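Local coordinates for guanine nucleotide exchange protein (Legionella pneumophila, PDB 1XSZ) that probably acts as a guanine nucleotide exchange factor for ADP-ribosylation factors, with a capping domain lying over its Sec7 active site, at residues Gly238-Pro250 / Gly259-Thr271. Sequence-based numbering, arbitrary orientation.
Sequences GIGDNVKTTVDQP and GYKGTITLTDNKT
Lys244 and Thr267, Thr246 and Thr265, and Asp248 and Thr263 each form a hydrogen-bonded antiparallel pair, so all six amide N-H groups meet a carbonyl on the neighbouring strand. Asp248 N to Thr263 O is nearly straight (2.8 Å, 176°), whereas Thr246 N to Thr265 O is longer at 3.2 Å. Asn269 N continues the ladder past the strand end, donating to Asn242 O. On the face carrying these pairs, beta-branched threonines suit the extended backbone, and the hydroxyls of Thr263, Thr265 and Thr267 find partners close by. Water 2 receives a proton from Thr265 OG1 (2.6 Å) and gives its own two to Asp248 OD1 and Thr263 O, linking the strands. Thr263 OG1 lies in the plane of the Tyr260 ring at its edge and is hydrogen-bonded to Tyr260 OH (2.6 Å); Thr267 OG1 bonds to Gln274 on the next strand. Lys244 lays its extended chain beside Thr267, with Lys244 CE 3.5 Å from Thr267 CB.

The two are neighbouring antiparallel strands, linked by helix 252-258, at the edge of the capping domain's sheet, with 243-248 outermost and 260-268 also bonded to 274-280. The other face is mostly apolar: Val243 CG1 reaches Leu266 CB at 3.7 Å, Val247 packs alongside Ile264, and helix 216-224 covers Ile264 and Thr245.

Asp268 ends the second strand with an Asx turn. Its CG stands opposite the backbone N (chi1 -174°), and OD1 accepts from Lys270 N and Thr271 N, while OD2 takes a proton from water 1, itself the acceptor for Asn242 N. At the other end Pro250, which has no N-H to satisfy, sets CB 3.4 Å from Tyr260 CD2, and Gly262 N sits over the centre of one face of that tyrosine ring; glycine suits this place because, at its positive phi, a CB would jam against Lys261 O.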
ATOM      1  N   GLY A 238      -7.589  23.115  12.238  1.00 32.48           N
ATOM      2  CA  GLY A 238      -7.661  23.776  10.946  1.00 35.14           C
ATOM      3  C   GLY A 238      -8.852  23.403  10.080  1.00 36.94           C
ATOM      4  O   GLY A 238      -9.553  24.280   9.570  1.00 36.84           O
ATOM      5  N   ILE A 239      -9.091  22.106   9.913  1.00 37.75           N
ATOM      6  CA  ILE A 239     -10.198  21.634   9.087  1.00 38.29           C
ATOM      7  C   ILE A 239     -11.541  22.223   9.508  1.00 39.29           C
ATOM      8  O   ILE A 239     -11.654  22.850  10.564  1.00 40.78           O
ATOM      9  CB  ILE A 239     -10.297  20.094   9.112  1.00 38.26           C
ATOM     10  CG1 ILE A 239     -10.608  19.612  10.528  1.00 36.70           C
ATOM     11  CG2 ILE A 239      -8.993  19.488   8.610  1.00 38.46           C
ATOM     12  CD1 ILE A 239     -10.744  18.114  10.649  1.00 37.78           C
ATOM     13  N   GLY A 240     -12.556  22.015   8.678  1.00 39.69           N
ATOM     14  CA  GLY A 240     -13.874  22.548   8.970  1.00 40.09           C
ATOM     15  C   GLY A 240     -14.594  21.886  10.128  1.00 39.81           C
ATOM     16  O   GLY A 240     -14.009  21.109  10.882  1.00 40.01           O
ATOM     17  N   ASP A 241     -15.876  22.209  10.267  1.00 39.04           N
ATOM     18  CA  ASP A 241     -16.701  21.650  11.329  1.00 37.96           C
ATOM     19  C   ASP A 241     -17.650  20.616  10.733  1.00 36.69           C
ATOM     20  O   ASP A 241     -18.440  19.999  11.447  1.00 36.17           O
ATOM     21  CB  ASP A 241     -17.512  22.761  12.007  1.00 40.37           C
ATOM     22  CG  ASP A 241     -16.638  23.882  12.545  1.00 41.77           C
ATOM     23  OD1 ASP A 241     -17.192  24.841  13.124  1.00 44.02           O
ATOM     24  OD2 ASP A 241     -15.400  23.808  12.392  1.00 43.64           O
ATOM     25  N   ASN A 242     -17.563  20.429   9.419  1.00 35.05           N
ATOM     26  CA  ASN A 242     -18.421  19.479   8.718  1.00 33.70           C
ATOM     27  C   ASN A 242     -17.658  18.269   8.189  1.00 31.11           C
ATOM     28  O   ASN A 242     -18.064  17.659   7.201  1.00 30.39           O
ATOM     29  CB  ASN A 242     -19.125  20.175   7.551  1.00 36.08           C
ATOM     30  CG  ASN A 242     -19.918  21.389   7.990  1.00 37.86           C
ATOM     31  OD1 ASN A 242     -20.830  21.285   8.810  1.00 39.23           O
ATOM     32  ND2 ASN A 242     -19.573  22.550   7.444  1.00 39.15           N
ATOM     33  N   VAL A 243     -16.556  17.925   8.845  1.00 29.62           N
ATOM     34  CA  VAL A 243     -15.761  16.782   8.419  1.00 27.61           C
ATOM     35  C   VAL A 243     -16.125  15.541   9.222  1.00 27.13           C
ATOM     36  O   VAL A 243     -16.031  15.531  10.450  1.00 28.18           O
ATOM     37  CB  VAL A 243     -14.247  17.050   8.577  1.00 26.89           C
ATOM     38  CG1 VAL A 243     -13.449  15.828   8.131  1.00 25.46           C
ATOM     39  CG2 VAL A 243     -13.849  18.261   7.753  1.00 26.98           C
ATOM     40  N   LYS A 244     -16.552  14.500   8.516  1.00 26.10           N
ATOM     41  CA  LYS A 244     -16.918  13.246   9.153  1.00 25.82           C
ATOM     42  C   LYS A 244     -15.756  12.280   8.977  1.00 24.17           C
ATOM     43  O   LYS A 244     -14.933  12.447   8.074  1.00 23.05           O
ATOM     44  CB  LYS A 244     -18.178  12.660   8.511  1.00 28.42           C
ATOM     45  CG  LYS A 244     -18.019  12.304   7.041  1.00 32.13           C
ATOM     46  CD  LYS A 244     -19.236  11.565   6.510  1.00 35.47           C
ATOM     47  CE  LYS A 244     -19.029  11.136   5.065  1.00 37.20           C
ATOM     48  NZ  LYS A 244     -20.181  10.348   4.545  1.00 38.88           N
ATOM     49  N   THR A 245     -15.688  11.273   9.837  1.00 22.32           N
ATOM     50  CA  THR A 245     -14.610  10.299   9.760  1.00 22.98           C
ATOM     51  C   THR A 245     -15.054   8.868   9.991  1.00 23.89           C
ATOM     52  O   THR A 245     -16.045   8.605  10.674  1.00 24.15           O
ATOM     53  CB  THR A 245     -13.511  10.598  10.796  1.00 23.13           C
ATOM     54  OG1 THR A 245     -14.091  10.646  12.109  1.00 25.12           O
ATOM     55  CG2 THR A 245     -12.830  11.916  10.494  1.00 23.54           C
ATOM     56  N   THR A 246     -14.301   7.951   9.396  1.00 22.88           N
ATOM     57  CA  THR A 246     -14.515   6.522   9.550  1.00 23.13           C
ATOM     58  C   THR A 246     -13.104   6.001   9.760  1.00 22.83           C
ATOM     59  O   THR A 246     -12.146   6.557   9.214  1.00 21.00           O
ATOM     60  CB  THR A 246     -15.133   5.863   8.291  1.00 23.79           C
ATOM     61  OG1 THR A 246     -14.301   6.101   7.151  1.00 26.39           O
ATOM     62  CG2 THR A 246     -16.527   6.414   8.030  1.00 25.75           C
ATOM     63  N   VAL A 247     -12.966   4.963  10.574  1.00 22.94           N
ATOM     64  CA  VAL A 247     -11.656   4.396  10.850  1.00 23.31           C
ATOM     65  C   VAL A 247     -11.585   2.929  10.467  1.00 24.24           C
ATOM     66  O   VAL A 247     -12.420   2.126  10.886  1.00 25.64           O
ATOM     67  CB  VAL A 247     -11.293   4.524  12.346  1.00 23.51           C
ATOM     68  CG1 VAL A 247      -9.936   3.871  12.610  1.00 23.17           C
ATOM     69  CG2 VAL A 247     -11.271   5.990  12.754  1.00 25.40           C
ATOM     70  N   ASP A 248     -10.589   2.594   9.655  1.00 23.49           N
ATOM     71  CA  ASP A 248     -10.359   1.220   9.227  1.00 24.25           C
ATOM     72  C   ASP A 248      -9.348   0.627  10.193  1.00 22.91           C
ATOM     73  O   ASP A 248      -8.180   1.015  10.187  1.00 21.37           O
ATOM     74  CB  ASP A 248      -9.773   1.177   7.815  1.00 28.03           C
ATOM     75  CG  ASP A 248     -10.830   1.044   6.745  1.00 32.56           C
ATOM     76  OD1 ASP A 248     -11.750   1.884   6.705  1.00 35.48           O
ATOM     77  OD2 ASP A 248     -10.736   0.097   5.936  1.00 36.18           O
ATOM     78  N   GLN A 249      -9.791  -0.299  11.034  1.00 20.80           N
ATOM     79  CA  GLN A 249      -8.886  -0.926  11.982  1.00 20.16           C
ATOM     80  C   GLN A 249      -7.902  -1.809  11.222  1.00 18.76           C
ATOM     81  O   GLN A 249      -8.231  -2.368  10.176  1.00 18.62           O
ATOM     82  CB  GLN A 249      -9.669  -1.757  12.999  1.00 22.24           C
ATOM     83  CG  GLN A 249     -10.579  -0.933  13.907  1.00 23.76           C
ATOM     84  CD  GLN A 249      -9.829   0.142  14.671  1.00 24.16           C
ATOM     85  OE1 GLN A 249      -8.759  -0.105  15.225  1.00 25.11           O
ATOM     86  NE2 GLN A 249     -10.397   1.344  14.714  1.00 26.71           N
ATOM     87  N   PRO A 250      -6.678  -1.942  11.740  1.00 17.28           N
ATOM     88  CA  PRO A 250      -5.642  -2.756  11.099  1.00 17.05           C
ATOM     89  C   PRO A 250      -5.754  -4.260  11.322  1.00 17.65           C
ATOM     90  O   PRO A 250      -6.021  -4.711  12.436  1.00 18.37           O
ATOM     91  CB  PRO A 250      -4.367  -2.210  11.717  1.00 17.44           C
ATOM     92  CG  PRO A 250      -4.809  -1.947  13.138  1.00 17.77           C
ATOM     93  CD  PRO A 250      -6.136  -1.245  12.922  1.00 17.46           C
ATOM     94  N   GLY A 259       3.626  -2.350  11.174  1.00 12.75           N
ATOM     95  CA  GLY A 259       3.423  -1.409  12.270  1.00 13.17           C
ATOM     96  C   GLY A 259       2.140  -0.612  12.082  1.00 12.38           C
ATOM     97  O   GLY A 259       1.841   0.315  12.832  1.00 13.48           O
ATOM     98  N   TYR A 260       1.363  -0.991  11.077  1.00 12.10           N
ATOM     99  CA  TYR A 260       0.110  -0.334  10.737  1.00 11.62           C
ATOM    100  C   TYR A 260      -0.850  -0.281  11.923  1.00 13.48           C
ATOM    101  O   TYR A 260      -1.067  -1.293  12.605  1.00 14.76           O
ATOM    102  CB  TYR A 260      -0.528  -1.094   9.570  1.00 12.25           C
ATOM    103  CG  TYR A 260      -1.803  -0.524   8.993  1.00 11.96           C
ATOM    104  CD1 TYR A 260      -1.898   0.815   8.598  1.00 11.59           C
ATOM    105  CD2 TYR A 260      -2.899  -1.358   8.754  1.00 13.32           C
ATOM    106  CE1 TYR A 260      -3.054   1.298   7.973  1.00 12.83           C
ATOM    107  CE2 TYR A 260      -4.043  -0.890   8.136  1.00 14.08           C
ATOM    108  CZ  TYR A 260      -4.123   0.432   7.745  1.00 12.20           C
ATOM    109  OH  TYR A 260      -5.269   0.878   7.134  1.00 15.15           O
ATOM    110  N   LYS A 261      -1.422   0.898  12.156  1.00 13.23           N
ATOM    111  CA  LYS A 261      -2.378   1.098  13.241  1.00 14.73           C
ATOM    112  C   LYS A 261      -3.753   1.498  12.711  1.00 15.69           C
ATOM    113  O   LYS A 261      -4.678   1.746  13.490  1.00 16.97           O
ATOM    114  CB  LYS A 261      -1.875   2.163  14.220  1.00 15.66           C
ATOM    115  CG  LYS A 261      -0.592   1.787  14.936  1.00 18.59           C
ATOM    116  CD  LYS A 261      -0.372   2.631  16.182  1.00 24.24           C
ATOM    117  CE  LYS A 261      -1.428   2.332  17.237  1.00 23.96           C
ATOM    118  NZ  LYS A 261      -1.179   3.087  18.496  1.00 27.30           N
ATOM    119  N   GLY A 262      -3.889   1.567  11.388  1.00 14.47           N
ATOM    120  CA  GLY A 262      -5.163   1.921  10.792  1.00 14.62           C
ATOM    121  C   GLY A 262      -5.154   3.152   9.904  1.00 13.82           C
ATOM    122  O   GLY A 262      -4.169   3.903   9.860  1.00 14.07           O
ATOM    123  N   THR A 263      -6.258   3.351   9.192  1.00 14.28           N
ATOM    124  CA  THR A 263      -6.433   4.488   8.299  1.00 15.00           C
ATOM    125  C   THR A 263      -7.719   5.228   8.646  1.00 16.63           C
ATOM    126  O   THR A 263      -8.776   4.616   8.812  1.00 17.90           O
ATOM    127  CB  THR A 263      -6.524   4.044   6.830  1.00 15.76           C
ATOM    128  OG1 THR A 263      -5.312   3.382   6.461  1.00 17.39           O
ATOM    129  CG2 THR A 263      -6.741   5.245   5.916  1.00 17.84           C
ATOM    130  N   ILE A 264      -7.617   6.544   8.766  1.00 16.22           N
ATOM    131  CA  ILE A 264      -8.771   7.379   9.064  1.00 17.07           C
ATOM    132  C   ILE A 264      -9.145   8.074   7.766  1.00 17.69           C
ATOM    133  O   ILE A 264      -8.281   8.637   7.091  1.00 18.38           O
ATOM    134  CB  ILE A 264      -8.429   8.459  10.110  1.00 16.12           C
ATOM    135  CG1 ILE A 264      -7.894   7.804  11.382  1.00 19.06           C
ATOM    136  CG2 ILE A 264      -9.666   9.311  10.407  1.00 18.27           C
ATOM    137  CD1 ILE A 264      -7.262   8.775  12.354  1.00 20.25           C
ATOM    138  N   THR A 265     -10.418   8.017   7.397  1.00 18.19           N
ATOM    139  CA  THR A 265     -10.868   8.682   6.185  1.00 17.86           C
ATOM    140  C   THR A 265     -11.703   9.894   6.575  1.00 18.36           C
ATOM    141  O   THR A 265     -12.703   9.772   7.291  1.00 19.11           O
ATOM    142  CB  THR A 265     -11.706   7.749   5.287  1.00 18.87           C
ATOM    143  OG1 THR A 265     -10.899   6.637   4.876  1.00 20.79           O
ATOM    144  CG2 THR A 265     -12.187   8.491   4.048  1.00 21.28           C
ATOM    145  N   LEU A 266     -11.265  11.064   6.126  1.00 18.64           N
ATOM    146  CA  LEU A 266     -11.960  12.318   6.407  1.00 18.91           C
ATOM    147  C   LEU A 266     -12.776  12.724   5.194  1.00 19.67           C
ATOM    148  O   LEU A 266     -12.270  12.749   4.074  1.00 19.37           O
ATOM    149  CB  LEU A 266     -10.962  13.435   6.721  1.00 17.82           C
ATOM    150  CG  LEU A 266     -10.186  13.378   8.036  1.00 18.30           C
ATOM    151  CD1 LEU A 266      -9.276  12.164   8.068  1.00 21.53           C
ATOM    152  CD2 LEU A 266      -9.375  14.648   8.182  1.00 19.87           C
ATOM    153  N   THR A 267     -14.042  13.049   5.417  1.00 20.06           N
ATOM    154  CA  THR A 267     -14.907  13.467   4.327  1.00 22.72           C
ATOM    155  C   THR A 267     -15.700  14.694   4.748  1.00 23.90           C
ATOM    156  O   THR A 267     -16.362  14.684   5.786  1.00 23.37           O
ATOM    157  CB  THR A 267     -15.905  12.355   3.935  1.00 24.27           C
ATOM    158  OG1 THR A 267     -15.190  11.156   3.616  1.00 24.63           O
ATOM    159  CG2 THR A 267     -16.721  12.782   2.726  1.00 25.92           C
ATOM    160  N   ASP A 268     -15.616  15.756   3.954  1.00 26.53           N
ATOM    161  CA  ASP A 268     -16.357  16.976   4.252  1.00 30.00           C
ATOM    162  C   ASP A 268     -17.763  16.777   3.698  1.00 32.08           C
ATOM    163  O   ASP A 268     -17.945  16.617   2.491  1.00 31.59           O
ATOM    164  CB  ASP A 268     -15.689  18.183   3.589  1.00 30.56           C
ATOM    165  CG  ASP A 268     -16.335  19.497   3.991  1.00 32.71           C
ATOM    166  OD1 ASP A 268     -17.543  19.672   3.727  1.00 34.64           O
ATOM    167  OD2 ASP A 268     -15.632  20.351   4.572  1.00 32.87           O
ATOM    168  N   ASN A 269     -18.752  16.780   4.586  1.00 34.84           N
ATOM    169  CA  ASN A 269     -20.143  16.569   4.196  1.00 37.62           C
ATOM    170  C   ASN A 269     -20.737  17.638   3.286  1.00 38.63           C
ATOM    171  O   ASN A 269     -21.804  17.435   2.708  1.00 39.69           O
ATOM    172  CB  ASN A 269     -21.019  16.433   5.445  1.00 39.83           C
ATOM    173  CG  ASN A 269     -20.678  15.204   6.264  1.00 41.88           C
ATOM    174  OD1 ASN A 269     -20.720  14.080   5.763  1.00 43.54           O
ATOM    175  ND2 ASN A 269     -20.341  15.412   7.531  1.00 43.41           N
ATOM    176  N   LYS A 270     -20.051  18.768   3.148  1.00 39.18           N
ATOM    177  CA  LYS A 270     -20.557  19.849   2.309  1.00 39.71           C
ATOM    178  C   LYS A 270     -19.842  19.998   0.970  1.00 39.00           C
ATOM    179  O   LYS A 270     -20.471  20.302  -0.042  1.00 39.34           O
ATOM    180  CB  LYS A 270     -20.494  21.173   3.076  1.00 40.58           C
ATOM    181  CG  LYS A 270     -21.344  21.187   4.336  1.00 42.80           C
ATOM    182  CD  LYS A 270     -22.811  20.941   4.010  1.00 44.14           C
ATOM    183  CE  LYS A 270     -23.637  20.776   5.275  1.00 45.13           C
ATOM    184  NZ  LYS A 270     -23.189  19.601   6.074  1.00 46.19           N
ATOM    185  N   THR A 271     -18.530  19.783   0.964  1.00 37.65           N
ATOM    186  CA  THR A 271     -17.743  19.913  -0.257  1.00 36.05           C
ATOM    187  C   THR A 271     -17.381  18.563  -0.869  1.00 34.84           C
ATOM    188  O   THR A 271     -16.964  18.491  -2.025  1.00 35.52           O
ATOM    189  CB  THR A 271     -16.436  20.676   0.014  1.00 36.25           C
ATOM    190  OG1 THR A 271     -15.625  19.920   0.921  1.00 35.18           O
ATOM    191  CG2 THR A 271     -16.733  22.037   0.631  1.00 35.94           C
TER
HETATM  192  O   HOH W   1     -16.112  21.528   6.985  1.00 40.95           O
HETATM  193  O   HOH W   2     -10.471   4.587   6.453  1.00 25.99           O
HETATM  194  O   HOH W   3      -7.307  -0.906   7.535  1.00 32.61           O